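Local coordinates for D-mannose isomerase (Marinomonas mediterranea, PDB 5X32), which catalyses the reversible isomerization of D-mannose to D-fructose and, less efficiently, acts on D-lyxose, at residues Q87-Q92 against W98-G103; W312-S317 against W341-N346; H347-D350 against A355-R358. All coordinates share one frame; numbering follows the deposited sequence.

Contact 1: residues Q87-Q92 against W98-G103; sequences QRHQSQ and WLLDGG
Arg88 holds Gly102 O with two nitrogens of its guanidinium group at once, a side-on grip that ties the end of helix 72-89 to the turn of the beta hairpin formed by strands 99-101 and 104-111. The setting is the (alpha/alpha)6 barrel of the N-acylglucosamine 2-epimerase family, and the contact shows how an outlying hairpin can be fastened to the helix that leads into it. The bond from NH2 to Gly102 O is the shorter and straighter, 2.8 Å with an angle of 158° at the hydrogen; the one from NE to the same oxygen is 3.2 Å and more bent. Both run almost within the guanidinium plane, so the pair limits rotation of that group. On the remaining nitrogen, NH1 bonds to Asn105 OD1, further along the same hairpin.

The arginine gets there by setting out with CG anti to the backbone N and then bending at chi2 (48°). Leu100, arriving from the opposite direction, covers one face of the guanidinium: its CB is 3.6 Å from Arg88 NH2, and its CD2 lies over the centre of the group, 3.8 Å from CZ. With Leu100 CG turned between the backbone N and the carbonyl carbon (chi1 60°), CD2 is carried in between the guanidinium and the imidazole of His89. The imidazole is oriented by its ND1, which bonds to Val97 O. At the start of the strand segment, Trp98 points away from the helix and stacks on His111, while Trp98 and Leu99 together face Asp107 in a classic beta bulge. The methyl over the histidine makes a CH-pi contact: Leu100 CD2 stands 3.7 Å from the His89 ring centroid, displaced toward the rim, with CE1 its nearest ring atom.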
ATOM      1  N   GLN A  87       0.133 -12.557  18.950  1.00 58.85           N
ATOM      2  CA  GLN A  87      -0.412 -12.836  20.279  1.00 65.85           C
ATOM      3  C   GLN A  87      -1.649 -12.021  20.615  1.00 66.58           C
ATOM      4  O   GLN A  87      -2.473 -12.440  21.436  1.00 66.94           O
ATOM      5  CB  GLN A  87       0.669 -12.623  21.332  1.00 59.99           C
ATOM      6  CG  GLN A  87       1.938 -13.369  20.965  1.00 65.46           C
ATOM      7  CD  GLN A  87       3.090 -13.097  21.900  1.00 74.02           C
ATOM      8  OE1 GLN A  87       2.981 -12.293  22.833  1.00 71.74           O
ATOM      9  NE2 GLN A  87       4.219 -13.752  21.642  1.00 74.97           N
ATOM     10  N   ARG A  88      -1.780 -10.859  19.982  1.00 61.64           N
ATOM     11  CA  ARG A  88      -2.893  -9.975  20.280  1.00 53.44           C
ATOM     12  C   ARG A  88      -3.894  -9.959  19.136  1.00 58.63           C
ATOM     13  O   ARG A  88      -5.107 -10.012  19.377  1.00 54.52           O
ATOM     14  CB  ARG A  88      -2.392  -8.563  20.579  1.00 50.67           C
ATOM     15  CG  ARG A  88      -3.489  -7.604  20.938  1.00 50.35           C
ATOM     16  CD  ARG A  88      -4.391  -8.193  21.973  1.00 50.42           C
ATOM     17  NE  ARG A  88      -5.439  -7.278  22.398  1.00 51.81           N
ATOM     18  CZ  ARG A  88      -6.679  -7.353  21.934  1.00 54.84           C
ATOM     19  NH1 ARG A  88      -6.981  -8.298  21.049  1.00 55.30           N
ATOM     20  NH2 ARG A  88      -7.612  -6.506  22.353  1.00 55.30           N
ATOM     21  N   HIS A  89      -3.393  -9.864  17.901  1.00 58.33           N
ATOM     22  CA  HIS A  89      -4.279  -9.744  16.746  1.00 56.14           C
ATOM     23  C   HIS A  89      -4.789 -11.094  16.288  1.00 62.19           C
ATOM     24  O   HIS A  89      -5.963 -11.222  15.906  1.00 61.45           O
ATOM     25  CB  HIS A  89      -3.592  -9.023  15.567  1.00 49.69           C
ATOM     26  CG  HIS A  89      -3.695  -7.535  15.644  1.00 45.68           C
ATOM     27  ND1 HIS A  89      -4.853  -6.856  15.340  1.00 50.45           N
ATOM     28  CD2 HIS A  89      -2.785  -6.595  15.986  1.00 48.66           C
ATOM     29  CE1 HIS A  89      -4.657  -5.559  15.508  1.00 53.56           C
ATOM     30  NE2 HIS A  89      -3.411  -5.375  15.902  1.00 47.04           N
ATOM     31  N   GLN A  90      -3.917 -12.101  16.322  1.00 61.10           N
ATOM     32  CA  GLN A  90      -4.303 -13.401  15.789  1.00 66.88           C
ATOM     33  C   GLN A  90      -5.177 -14.117  16.798  1.00 65.98           C
ATOM     34  O   GLN A  90      -4.685 -14.669  17.777  1.00 62.27           O
ATOM     35  CB  GLN A  90      -3.100 -14.278  15.468  1.00 70.59           C
ATOM     36  CG  GLN A  90      -3.464 -15.455  14.563  1.00 69.16           C
ATOM     37  CD  GLN A  90      -2.341 -16.478  14.449  1.00 76.95           C
ATOM     38  OE1 GLN A  90      -1.292 -16.357  15.093  1.00 77.89           O
ATOM     39  NE2 GLN A  90      -2.551 -17.482  13.612  1.00 82.03           N
ATOM     40  N   SER A  91      -6.473 -14.113  16.526  1.00 68.54           N
ATOM     41  CA  SER A  91      -7.447 -14.782  17.355  1.00 70.24           C
ATOM     42  C   SER A  91      -7.649 -16.253  17.040  1.00 78.99           C
ATOM     43  O   SER A  91      -7.115 -16.807  16.078  1.00 79.49           O
ATOM     44  CB  SER A  91      -8.807 -14.092  17.266  1.00 67.77           C
ATOM     45  OG  SER A  91      -9.448 -14.400  16.043  1.00 74.06           O
ATOM     46  N   GLN A  92      -8.411 -16.840  17.953  1.00 89.69           N
ATOM     47  CA  GLN A  92      -9.046 -18.150  17.937  1.00 87.83           C
ATOM     48  C   GLN A  92      -9.145 -18.858  16.599  1.00 86.64           C
ATOM     49  O   GLN A  92      -8.446 -19.835  16.317  1.00 87.76           O
ATOM     50  CB  GLN A  92     -10.484 -17.978  18.463  1.00 87.98           C
ATOM     51  CG  GLN A  92     -10.695 -16.970  19.645  1.00 88.51           C
ATOM     52  CD  GLN A  92      -9.490 -16.787  20.580  1.00 96.04           C
ATOM     53  OE1 GLN A  92      -9.129 -17.703  21.321  1.00105.27           O
ATOM     54  NE2 GLN A  92      -8.896 -15.594  20.578  1.00 80.86           N
ATOM     55  N   TRP A  98      -9.493  -6.832  13.664  1.00 51.11           N
ATOM     56  CA  TRP A  98      -9.404  -5.683  12.767  1.00 54.30           C
ATOM     57  C   TRP A  98      -9.136  -4.431  13.583  1.00 58.68           C
ATOM     58  O   TRP A  98      -8.256  -3.626  13.247  1.00 56.90           O
ATOM     59  CB  TRP A  98     -10.694  -5.574  11.950  1.00 54.20           C
ATOM     60  CG  TRP A  98     -10.774  -4.499  10.903  1.00 58.72           C
ATOM     61  CD1 TRP A  98     -11.592  -3.395  10.906  1.00 54.68           C
ATOM     62  CD2 TRP A  98     -10.016  -4.427   9.689  1.00 56.76           C
ATOM     63  NE1 TRP A  98     -11.401  -2.667   9.767  1.00 54.92           N
ATOM     64  CE2 TRP A  98     -10.437  -3.272   9.002  1.00 55.80           C
ATOM     65  CE3 TRP A  98      -9.030  -5.233   9.112  1.00 51.61           C
ATOM     66  CZ2 TRP A  98      -9.899  -2.897   7.776  1.00 46.72           C
ATOM     67  CZ3 TRP A  98      -8.494  -4.853   7.899  1.00 52.22           C
ATOM     68  CH2 TRP A  98      -8.930  -3.692   7.245  1.00 55.30           C
ATOM     69  N   LEU A  99      -9.865  -4.284  14.686  1.00 58.47           N
ATOM     70  CA  LEU A  99      -9.664  -3.103  15.516  1.00 54.80           C
ATOM     71  C   LEU A  99      -9.770  -3.424  17.006  1.00 55.11           C
ATOM     72  O   LEU A  99     -10.666  -4.162  17.430  1.00 51.70           O
ATOM     73  CB  LEU A  99     -10.692  -2.038  15.149  1.00 52.71           C
ATOM     74  CG  LEU A  99     -10.303  -0.624  15.554  1.00 55.99           C
ATOM     75  CD1 LEU A  99      -9.153  -0.133  14.672  1.00 55.03           C
ATOM     76  CD2 LEU A  99     -11.490   0.302  15.499  1.00 59.10           C
ATOM     77  N   LEU A 100      -8.913  -2.818  17.819  1.00 57.17           N
ATOM     78  CA  LEU A 100      -8.902  -3.170  19.236  1.00 56.03           C
ATOM     79  C   LEU A 100      -8.471  -2.017  20.137  1.00 60.27           C
ATOM     80  O   LEU A 100      -7.697  -1.155  19.728  1.00 61.89           O
ATOM     81  CB  LEU A 100      -7.993  -4.397  19.442  1.00 49.97           C
ATOM     82  CG  LEU A 100      -6.512  -4.274  19.051  1.00 50.61           C
ATOM     83  CD1 LEU A 100      -5.667  -3.617  20.155  1.00 57.63           C
ATOM     84  CD2 LEU A 100      -5.911  -5.605  18.630  1.00 42.76           C
ATOM     85  N   ASP A 101      -8.961  -2.022  21.372  1.00 62.14           N
ATOM     86  CA  ASP A 101      -8.572  -1.044  22.393  1.00 60.65           C
ATOM     87  C   ASP A 101      -8.164  -1.805  23.638  1.00 63.60           C
ATOM     88  O   ASP A 101      -9.011  -2.399  24.301  1.00 62.35           O
ATOM     89  CB  ASP A 101      -9.734  -0.085  22.717  1.00 63.79           C
ATOM     90  CG  ASP A 101      -9.348   1.024  23.715  1.00 71.32           C
ATOM     91  OD1 ASP A 101      -8.390   0.831  24.492  1.00 75.26           O
ATOM     92  OD2 ASP A 101     -10.027   2.085  23.749  1.00 73.23           O
ATOM     93  N   GLY A 102      -6.874  -1.765  23.961  1.00 61.75           N
ATOM     94  CA  GLY A 102      -6.348  -2.503  25.088  1.00 57.77           C
ATOM     95  C   GLY A 102      -6.639  -3.991  25.004  1.00 65.28           C
ATOM     96  O   GLY A 102      -6.329  -4.650  24.005  1.00 65.21           O
ATOM     97  N   GLY A 103      -7.263  -4.529  26.046  1.00 56.86           N
ATOM     98  CA  GLY A 103      -7.554  -5.943  26.056  1.00 55.21           C
ATOM     99  C   GLY A 103      -8.892  -6.251  25.419  1.00 60.73           C
ATOM    100  O   GLY A 103      -9.299  -7.410  25.359  1.00 75.43           O
TER

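Contact 2: residues W312-S317 against W341-N346; sequences WVQAES and WEFSWN
Gln314 meets Phe343 and Ser344 one residue beyond a doubly gripped carbonyl, Val313 O. That oxygen accepts the helical bond from Ser317 N at 3.0 Å and a second from Ser317 OG at 2.8 Å, the two donors reaching it from opposite faces of the carbonyl plane. No hydrogen bond joins the two helices here; they meet through the carbon atoms of a polar side chain, an instructive case of glutamine used as packing material. Gln314 CG approaches the Phe343 ring obliquely, 3.6 Å from CD2 and nearly as close to CE2. A bend at chi2 (41°) brings the amide carbon near the same two atoms, with the amide and ring planes 68° apart. One atom nearer the backbone, Gln314 CB lies 3.8 Å from Ser344 OG, whose hydrogen-bond partner is Leu340 O in its own helix. The amide oxygen of Gln314 is taken by Leu294 N, so this buried oxygen is satisfied away from the phenylalanine. With an alanine here, Leu294 N would probably lose its acceptor and a gap would be likely to open beside Phe343. Helix 311-328 thus lies between two neighbours: Gln314 faces helix 331-347, whereas Ala315 packs on Thr381 and Ala384 of helix 379-390, and Glu316 bonds to His380 at the start of that helix.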
ATOM      1  N   TRP A 312      -0.386   9.010  -0.248  1.00 42.18           N
ATOM      2  CA  TRP A 312      -0.118   7.725  -0.855  1.00 51.48           C
ATOM      3  C   TRP A 312      -0.298   7.798  -2.380  1.00 54.85           C
ATOM      4  O   TRP A 312       0.393   7.093  -3.108  1.00 51.20           O
ATOM      5  CB  TRP A 312      -1.007   6.630  -0.267  1.00 49.47           C
ATOM      6  CG  TRP A 312      -2.481   6.739  -0.559  1.00 52.04           C
ATOM      7  CD1 TRP A 312      -3.441   7.309   0.233  1.00 50.93           C
ATOM      8  CD2 TRP A 312      -3.156   6.270  -1.726  1.00 50.11           C
ATOM      9  NE1 TRP A 312      -4.673   7.211  -0.367  1.00 47.28           N
ATOM     10  CE2 TRP A 312      -4.526   6.577  -1.574  1.00 53.71           C
ATOM     11  CE3 TRP A 312      -2.741   5.610  -2.886  1.00 52.86           C
ATOM     12  CZ2 TRP A 312      -5.482   6.249  -2.548  1.00 54.56           C
ATOM     13  CZ3 TRP A 312      -3.693   5.289  -3.845  1.00 49.81           C
ATOM     14  CH2 TRP A 312      -5.043   5.611  -3.670  1.00 55.30           C
ATOM     15  N   VAL A 313      -1.176   8.689  -2.850  1.00 48.37           N
ATOM     16  CA  VAL A 313      -1.403   8.881  -4.279  1.00 49.52           C
ATOM     17  C   VAL A 313      -0.165   9.472  -4.967  1.00 52.78           C
ATOM     18  O   VAL A 313       0.294   8.974  -6.010  1.00 50.73           O
ATOM     19  CB  VAL A 313      -2.609   9.792  -4.512  1.00 50.19           C
ATOM     20  CG1 VAL A 313      -2.704  10.195  -5.979  1.00 49.81           C
ATOM     21  CG2 VAL A 313      -3.894   9.119  -4.016  1.00 43.16           C
ATOM     22  N   GLN A 314       0.404  10.498  -4.342  1.00 53.40           N
ATOM     23  CA  GLN A 314       1.650  11.093  -4.811  1.00 49.48           C
ATOM     24  C   GLN A 314       2.785  10.071  -4.840  1.00 47.85           C
ATOM     25  O   GLN A 314       3.575  10.019  -5.796  1.00 51.00           O
ATOM     26  CB  GLN A 314       2.018  12.279  -3.921  1.00 44.55           C
ATOM     27  CG  GLN A 314       1.507  13.655  -4.354  1.00 49.08           C
ATOM     28  CD  GLN A 314       0.083  13.680  -4.883  1.00 48.22           C
ATOM     29  OE1 GLN A 314      -0.113  13.798  -6.080  1.00 56.52           O
ATOM     30  NE2 GLN A 314      -0.908  13.589  -4.004  1.00 46.39           N
ATOM     31  N   ALA A 315       2.839   9.227  -3.815  1.00 52.49           N
ATOM     32  CA  ALA A 315       3.961   8.309  -3.684  1.00 53.86           C
ATOM     33  C   ALA A 315       3.840   7.123  -4.649  1.00 49.84           C
ATOM     34  O   ALA A 315       4.778   6.814  -5.393  1.00 52.32           O
ATOM     35  CB  ALA A 315       4.098   7.826  -2.226  1.00 53.23           C
ATOM     36  N   GLU A 316       2.684   6.479  -4.669  1.00 46.34           N
ATOM     37  CA  GLU A 316       2.478   5.350  -5.567  1.00 50.08           C
ATOM     38  C   GLU A 316       2.678   5.840  -7.012  1.00 56.50           C
ATOM     39  O   GLU A 316       3.237   5.116  -7.865  1.00 49.17           O
ATOM     40  CB  GLU A 316       1.083   4.752  -5.376  1.00 46.18           C
ATOM     41  CG  GLU A 316       0.863   4.176  -3.967  1.00 61.13           C
ATOM     42  CD  GLU A 316       1.628   2.877  -3.675  1.00 61.93           C
ATOM     43  OE1 GLU A 316       1.821   2.050  -4.600  1.00 56.20           O
ATOM     44  OE2 GLU A 316       2.078   2.708  -2.514  1.00 63.73           O
ATOM     45  N   SER A 317       2.263   7.085  -7.277  1.00 50.67           N
ATOM     46  CA  SER A 317       2.415   7.619  -8.623  1.00 45.26           C
ATOM     47  C   SER A 317       3.870   7.884  -8.982  1.00 47.69           C
ATOM     48  O   SER A 317       4.254   7.648 -10.130  1.00 50.80           O
ATOM     49  CB  SER A 317       1.589   8.883  -8.814  1.00 43.79           C
ATOM     50  OG  SER A 317       0.209   8.568  -8.757  1.00 41.10           O
ATOM     51  N   TRP A 341       7.671  14.481  -7.247  1.00 54.12           N
ATOM     52  CA  TRP A 341       8.577  14.771  -6.147  1.00 53.19           C
ATOM     53  C   TRP A 341       8.603  16.268  -5.791  1.00 55.52           C
ATOM     54  O   TRP A 341       8.676  16.618  -4.618  1.00 53.95           O
ATOM     55  CB  TRP A 341       9.989  14.284  -6.467  1.00 54.78           C
ATOM     56  CG  TRP A 341      10.258  12.904  -5.960  1.00 52.86           C
ATOM     57  CD1 TRP A 341      10.394  11.771  -6.711  1.00 54.04           C
ATOM     58  CD2 TRP A 341      10.404  12.494  -4.581  1.00 57.59           C
ATOM     59  NE1 TRP A 341      10.620  10.683  -5.891  1.00 58.59           N
ATOM     60  CE2 TRP A 341      10.634  11.099  -4.583  1.00 57.20           C
ATOM     61  CE3 TRP A 341      10.377  13.173  -3.349  1.00 56.72           C
ATOM     62  CZ2 TRP A 341      10.831  10.367  -3.403  1.00 54.09           C
ATOM     63  CZ3 TRP A 341      10.570  12.430  -2.167  1.00 55.67           C
ATOM     64  CH2 TRP A 341      10.793  11.050  -2.211  1.00 55.30           C
ATOM     65  N   GLU A 342       8.567  17.153  -6.783  1.00 56.48           N
ATOM     66  CA  GLU A 342       8.590  18.587  -6.490  1.00 56.99           C
ATOM     67  C   GLU A 342       7.373  18.969  -5.669  1.00 52.22           C
ATOM     68  O   GLU A 342       7.506  19.570  -4.599  1.00 50.28           O
ATOM     69  CB  GLU A 342       8.676  19.415  -7.769  1.00 53.74           C
ATOM     70  CG  GLU A 342      10.089  19.441  -8.329  1.00 61.93           C
ATOM     71  CD  GLU A 342      10.172  19.938  -9.773  1.00 72.42           C
ATOM     72  OE1 GLU A 342       9.167  20.473 -10.303  1.00 72.74           O
ATOM     73  OE2 GLU A 342      11.254  19.768 -10.381  1.00 73.02           O
ATOM     74  N   PHE A 343       6.194  18.570  -6.134  1.00 47.53           N
ATOM     75  CA  PHE A 343       4.987  18.856  -5.373  1.00 49.58           C
ATOM     76  C   PHE A 343       5.103  18.303  -3.948  1.00 52.72           C
ATOM     77  O   PHE A 343       4.756  18.987  -2.976  1.00 55.41           O
ATOM     78  CB  PHE A 343       3.752  18.253  -6.045  1.00 45.30           C
ATOM     79  CG  PHE A 343       2.522  18.299  -5.179  1.00 48.45           C
ATOM     80  CD1 PHE A 343       1.772  19.452  -5.072  1.00 51.46           C
ATOM     81  CD2 PHE A 343       2.150  17.198  -4.420  1.00 47.66           C
ATOM     82  CE1 PHE A 343       0.645  19.501  -4.266  1.00 53.16           C
ATOM     83  CE2 PHE A 343       1.030  17.242  -3.621  1.00 50.52           C
ATOM     84  CZ  PHE A 343       0.278  18.403  -3.543  1.00 52.12           C
ATOM     85  N   SER A 344       5.599  17.070  -3.837  1.00 46.74           N
ATOM     86  CA  SER A 344       5.734  16.406  -2.543  1.00 51.97           C
ATOM     87  C   SER A 344       6.682  17.121  -1.563  1.00 53.53           C
ATOM     88  O   SER A 344       6.376  17.294  -0.373  1.00 50.09           O
ATOM     89  CB  SER A 344       6.205  14.968  -2.758  1.00 46.07           C
ATOM     90  OG  SER A 344       5.214  14.219  -3.435  1.00 43.88           O
ATOM     91  N   TRP A 345       7.835  17.514  -2.079  1.00 50.38           N
ATOM     92  CA  TRP A 345       8.850  18.195  -1.310  1.00 55.12           C
ATOM     93  C   TRP A 345       8.324  19.532  -0.807  1.00 60.45           C
ATOM     94  O   TRP A 345       8.583  19.932   0.348  1.00 56.35           O
ATOM     95  CB  TRP A 345      10.089  18.403  -2.161  1.00 58.44           C
ATOM     96  CG  TRP A 345      11.298  18.784  -1.392  1.00 59.79           C
ATOM     97  CD1 TRP A 345      11.913  20.004  -1.389  1.00 58.37           C
ATOM     98  CD2 TRP A 345      12.087  17.932  -0.558  1.00 54.22           C
ATOM     99  NE1 TRP A 345      13.023  19.967  -0.584  1.00 61.99           N
ATOM    100  CE2 TRP A 345      13.152  18.708  -0.057  1.00 59.81           C
ATOM    101  CE3 TRP A 345      11.987  16.595  -0.168  1.00 57.43           C
ATOM    102  CZ2 TRP A 345      14.112  18.191   0.813  1.00 56.42           C
ATOM    103  CZ3 TRP A 345      12.945  16.080   0.691  1.00 55.24           C
ATOM    104  CH2 TRP A 345      13.997  16.875   1.167  1.00 55.30           C
ATOM    105  N   ASN A 346       7.580  20.216  -1.679  1.00 50.17           N
ATOM    106  CA  ASN A 346       7.047  21.538  -1.354  1.00 52.31           C
ATOM    107  C   ASN A 346       5.759  21.529  -0.510  1.00 52.37           C
ATOM    108  O   ASN A 346       5.370  22.568   0.009  1.00 53.71           O
ATOM    109  CB  ASN A 346       6.789  22.345  -2.649  1.00 52.42           C
ATOM    110  CG  ASN A 346       8.066  22.665  -3.394  1.00 48.91           C
ATOM    111  OD1 ASN A 346       9.117  22.814  -2.789  1.00 60.15           O
ATOM    112  ND2 ASN A 346       7.984  22.773  -4.702  1.00 48.45           N
TER

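Contact 3: residues H347-D350 against A355-R358; sequences HMID and AWYR
Tyr357 lays its side chain along the backbone of His347 to Asp350, and its successive atoms meet successive parts of that segment. CB begins 3.3 Å from Met348 O, and CG stays beside the same oxygen. At CD2 the ring presents its edge to His347 O, which lies in the ring plane 3.3 Å away. Across the ring, CE1 meets Asp350 CB at 3.4 Å, while Asp350 N stands over one face, toward the rim near CZ and CE2. The tip, OH, ends 3.4 Å from Asp350 CG, the carboxylate plane turned 43° from the ring.

Both segments belong to the loop leading from helix 331-347 to strand 359-360, and a single beta bridge between Ile349 and Trp356 pairs its two ends. Asp350 N donates to Ala355 O at 3.1 Å; a matching bond from Tyr357 N to Met348 O is modelled too short for its length to be trusted. On Trp356, Ile349 CG1 sits over a face of the indole in a CH-pi contact, 3.6 Å from the centroid of the five-membered ring. That branch stands anti to the carbonyl carbon (chi1 -66°), which lets CG1 and CD1 both reach the indole. Met348 CB meets the six-membered part at CE3, 3.5 Å off, and Trp356 also packs against Phe311 and Phe318 of helix 311-328.

Asp350 is buried, yet OD2 pairs with Lys371, and the carboxylate therefore probably remains ionised. OD1, by accepting from Thr352 N and Phe353 N, ties down the turn between the bridged segments.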
ATOM      1  N   HIS A 347       5.060  20.402  -0.407  1.00 52.41           N
ATOM      2  CA  HIS A 347       3.766  20.432   0.292  1.00 53.35           C
ATOM      3  C   HIS A 347       3.382  19.223   1.186  1.00 60.81           C
ATOM      4  O   HIS A 347       2.560  19.368   2.098  1.00 61.49           O
ATOM      5  CB  HIS A 347       2.663  20.636  -0.749  1.00 55.89           C
ATOM      6  CG  HIS A 347       2.833  21.888  -1.547  1.00 62.70           C
ATOM      7  ND1 HIS A 347       2.505  23.132  -1.055  1.00 57.51           N
ATOM      8  CD2 HIS A 347       3.330  22.090  -2.789  1.00 53.83           C
ATOM      9  CE1 HIS A 347       2.778  24.045  -1.968  1.00 60.46           C
ATOM     10  NE2 HIS A 347       3.284  23.438  -3.027  1.00 58.57           N
ATOM     11  N   MET A 348       3.939  18.041   0.919  1.00 52.40           N
ATOM     12  CA  MET A 348       3.499  16.839   1.608  1.00 48.63           C
ATOM     13  C   MET A 348       4.436  16.461   2.727  1.00 56.08           C
ATOM     14  O   MET A 348       4.045  15.781   3.682  1.00 57.57           O
ATOM     15  CB  MET A 348       3.382  15.650   0.644  1.00 55.90           C
ATOM     16  CG  MET A 348       2.430  15.836  -0.521  1.00 54.57           C
ATOM     17  SD  MET A 348       0.758  16.218  -0.001  1.00 66.76           S
ATOM     18  CE  MET A 348       0.151  14.655   0.531  1.00 45.96           C
ATOM     19  N   ILE A 349       5.692  16.848   2.587  1.00 52.96           N
ATOM     20  CA  ILE A 349       6.715  16.345   3.484  1.00 52.63           C
ATOM     21  C   ILE A 349       7.067  17.309   4.611  1.00 55.57           C
ATOM     22  O   ILE A 349       7.539  18.409   4.360  1.00 61.12           O
ATOM     23  CB  ILE A 349       7.951  16.004   2.675  1.00 52.12           C
ATOM     24  CG1 ILE A 349       7.606  14.838   1.746  1.00 52.44           C
ATOM     25  CG2 ILE A 349       9.101  15.660   3.571  1.00 46.61           C
ATOM     26  CD1 ILE A 349       8.653  14.518   0.727  1.00 53.34           C
ATOM     27  N   ASP A 350       6.860  16.883   5.858  1.00 59.48           N
ATOM     28  CA  ASP A 350       7.175  17.733   7.018  1.00 61.19           C
ATOM     29  C   ASP A 350       8.687  17.745   7.217  1.00 59.75           C
ATOM     30  O   ASP A 350       9.278  16.753   7.657  1.00 56.45           O
ATOM     31  CB  ASP A 350       6.468  17.232   8.286  1.00 62.11           C
ATOM     32  CG  ASP A 350       6.660  18.161   9.495  1.00 61.72           C
ATOM     33  OD1 ASP A 350       7.649  18.917   9.537  1.00 64.83           O
ATOM     34  OD2 ASP A 350       5.808  18.142  10.412  1.00 56.56           O
ATOM     35  N   ALA A 355       8.650  12.609   7.821  1.00 51.21           N
ATOM     36  CA  ALA A 355       7.499  11.842   7.321  1.00 52.46           C
ATOM     37  C   ALA A 355       6.493  12.749   6.615  1.00 49.26           C
ATOM     38  O   ALA A 355       6.549  13.964   6.739  1.00 51.44           O
ATOM     39  CB  ALA A 355       6.812  11.054   8.448  1.00 45.62           C
ATOM     40  N   TRP A 356       5.532  12.138   5.935  1.00 46.94           N
ATOM     41  CA  TRP A 356       4.620  12.865   5.068  1.00 50.00           C
ATOM     42  C   TRP A 356       3.355  13.350   5.758  1.00 44.30           C
ATOM     43  O   TRP A 356       2.804  12.666   6.595  1.00 44.03           O
ATOM     44  CB  TRP A 356       4.210  11.979   3.890  1.00 49.25           C
ATOM     45  CG  TRP A 356       5.241  11.783   2.811  1.00 49.19           C
ATOM     46  CD1 TRP A 356       6.536  11.393   2.970  1.00 53.10           C
ATOM     47  CD2 TRP A 356       5.030  11.897   1.399  1.00 49.89           C
ATOM     48  NE1 TRP A 356       7.153  11.279   1.746  1.00 44.23           N
ATOM     49  CE2 TRP A 356       6.250  11.584   0.766  1.00 51.54           C
ATOM     50  CE3 TRP A 356       3.928  12.239   0.606  1.00 51.99           C
ATOM     51  CZ2 TRP A 356       6.400  11.609  -0.632  1.00 50.87           C
ATOM     52  CZ3 TRP A 356       4.082  12.252  -0.785  1.00 46.72           C
ATOM     53  CH2 TRP A 356       5.305  11.940  -1.381  1.00 55.30           C
ATOM     54  N   TYR A 357       2.900  14.541   5.400  1.00 46.41           N
ATOM     55  CA  TYR A 357       1.561  14.955   5.769  1.00 48.14           C
ATOM     56  C   TYR A 357       0.604  14.002   5.081  1.00 50.11           C
ATOM     57  O   TYR A 357       0.904  13.476   4.005  1.00 50.01           O
ATOM     58  CB  TYR A 357       1.284  16.395   5.344  1.00 52.41           C
ATOM     59  CG  TYR A 357       2.152  17.421   6.031  1.00 57.24           C
ATOM     60  CD1 TYR A 357       2.451  17.333   7.395  1.00 56.12           C
ATOM     61  CD2 TYR A 357       2.714  18.457   5.301  1.00 57.28           C
ATOM     62  CE1 TYR A 357       3.259  18.277   8.011  1.00 56.73           C
ATOM     63  CE2 TYR A 357       3.509  19.391   5.901  1.00 61.04           C
ATOM     64  CZ  TYR A 357       3.785  19.301   7.246  1.00 60.84           C
ATOM     65  OH  TYR A 357       4.594  20.259   7.774  1.00 67.52           O
ATOM     66  N   ARG A 358      -0.546  13.762   5.689  1.00 50.32           N
ATOM     67  CA  ARG A 358      -1.456  12.783   5.125  1.00 48.16           C
ATOM     68  C   ARG A 358      -2.289  13.384   3.995  1.00 49.18           C
ATOM     69  O   ARG A 358      -2.497  12.756   2.952  1.00 49.57           O
ATOM     70  CB  ARG A 358      -2.376  12.232   6.214  1.00 47.89           C
ATOM     71  CG  ARG A 358      -3.303  11.160   5.732  1.00 40.99           C
ATOM     72  CD  ARG A 358      -4.293  10.769   6.794  1.00 45.53           C
ATOM     73  NE  ARG A 358      -5.490  10.262   6.145  1.00 61.31           N
ATOM     74  CZ  ARG A 358      -6.603  10.967   5.943  1.00 60.86           C
ATOM     75  NH1 ARG A 358      -6.706  12.211   6.385  1.00 57.35           N
ATOM     76  NH2 ARG A 358      -7.630  10.410   5.311  1.00 63.05           N
TER

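In the fold
Contacts 2 and 3 form one continuous packed region, their centres 9 Å apart, whereas contact 1 lies about 34 Å from contact 2 and 30 Å from contact 3, centre to centre. Ser344 contributes twice to the joint: its O probably accepts a hydrogen bond from Ile349 N (3.1 Å), and its OG packs on the Trp356 indole. Gln314 CB touches the same indole at CZ3, 3.8 Å away, and Phe343 packs on Met348. This region lies near the probable active site: the side chains of Gln314 and Trp356 are about 9 and 8 Å from that of His380, by similarity a proton donor/acceptor. Contact 1 lies away from the annotated sites, across the chain's centre from contact 2.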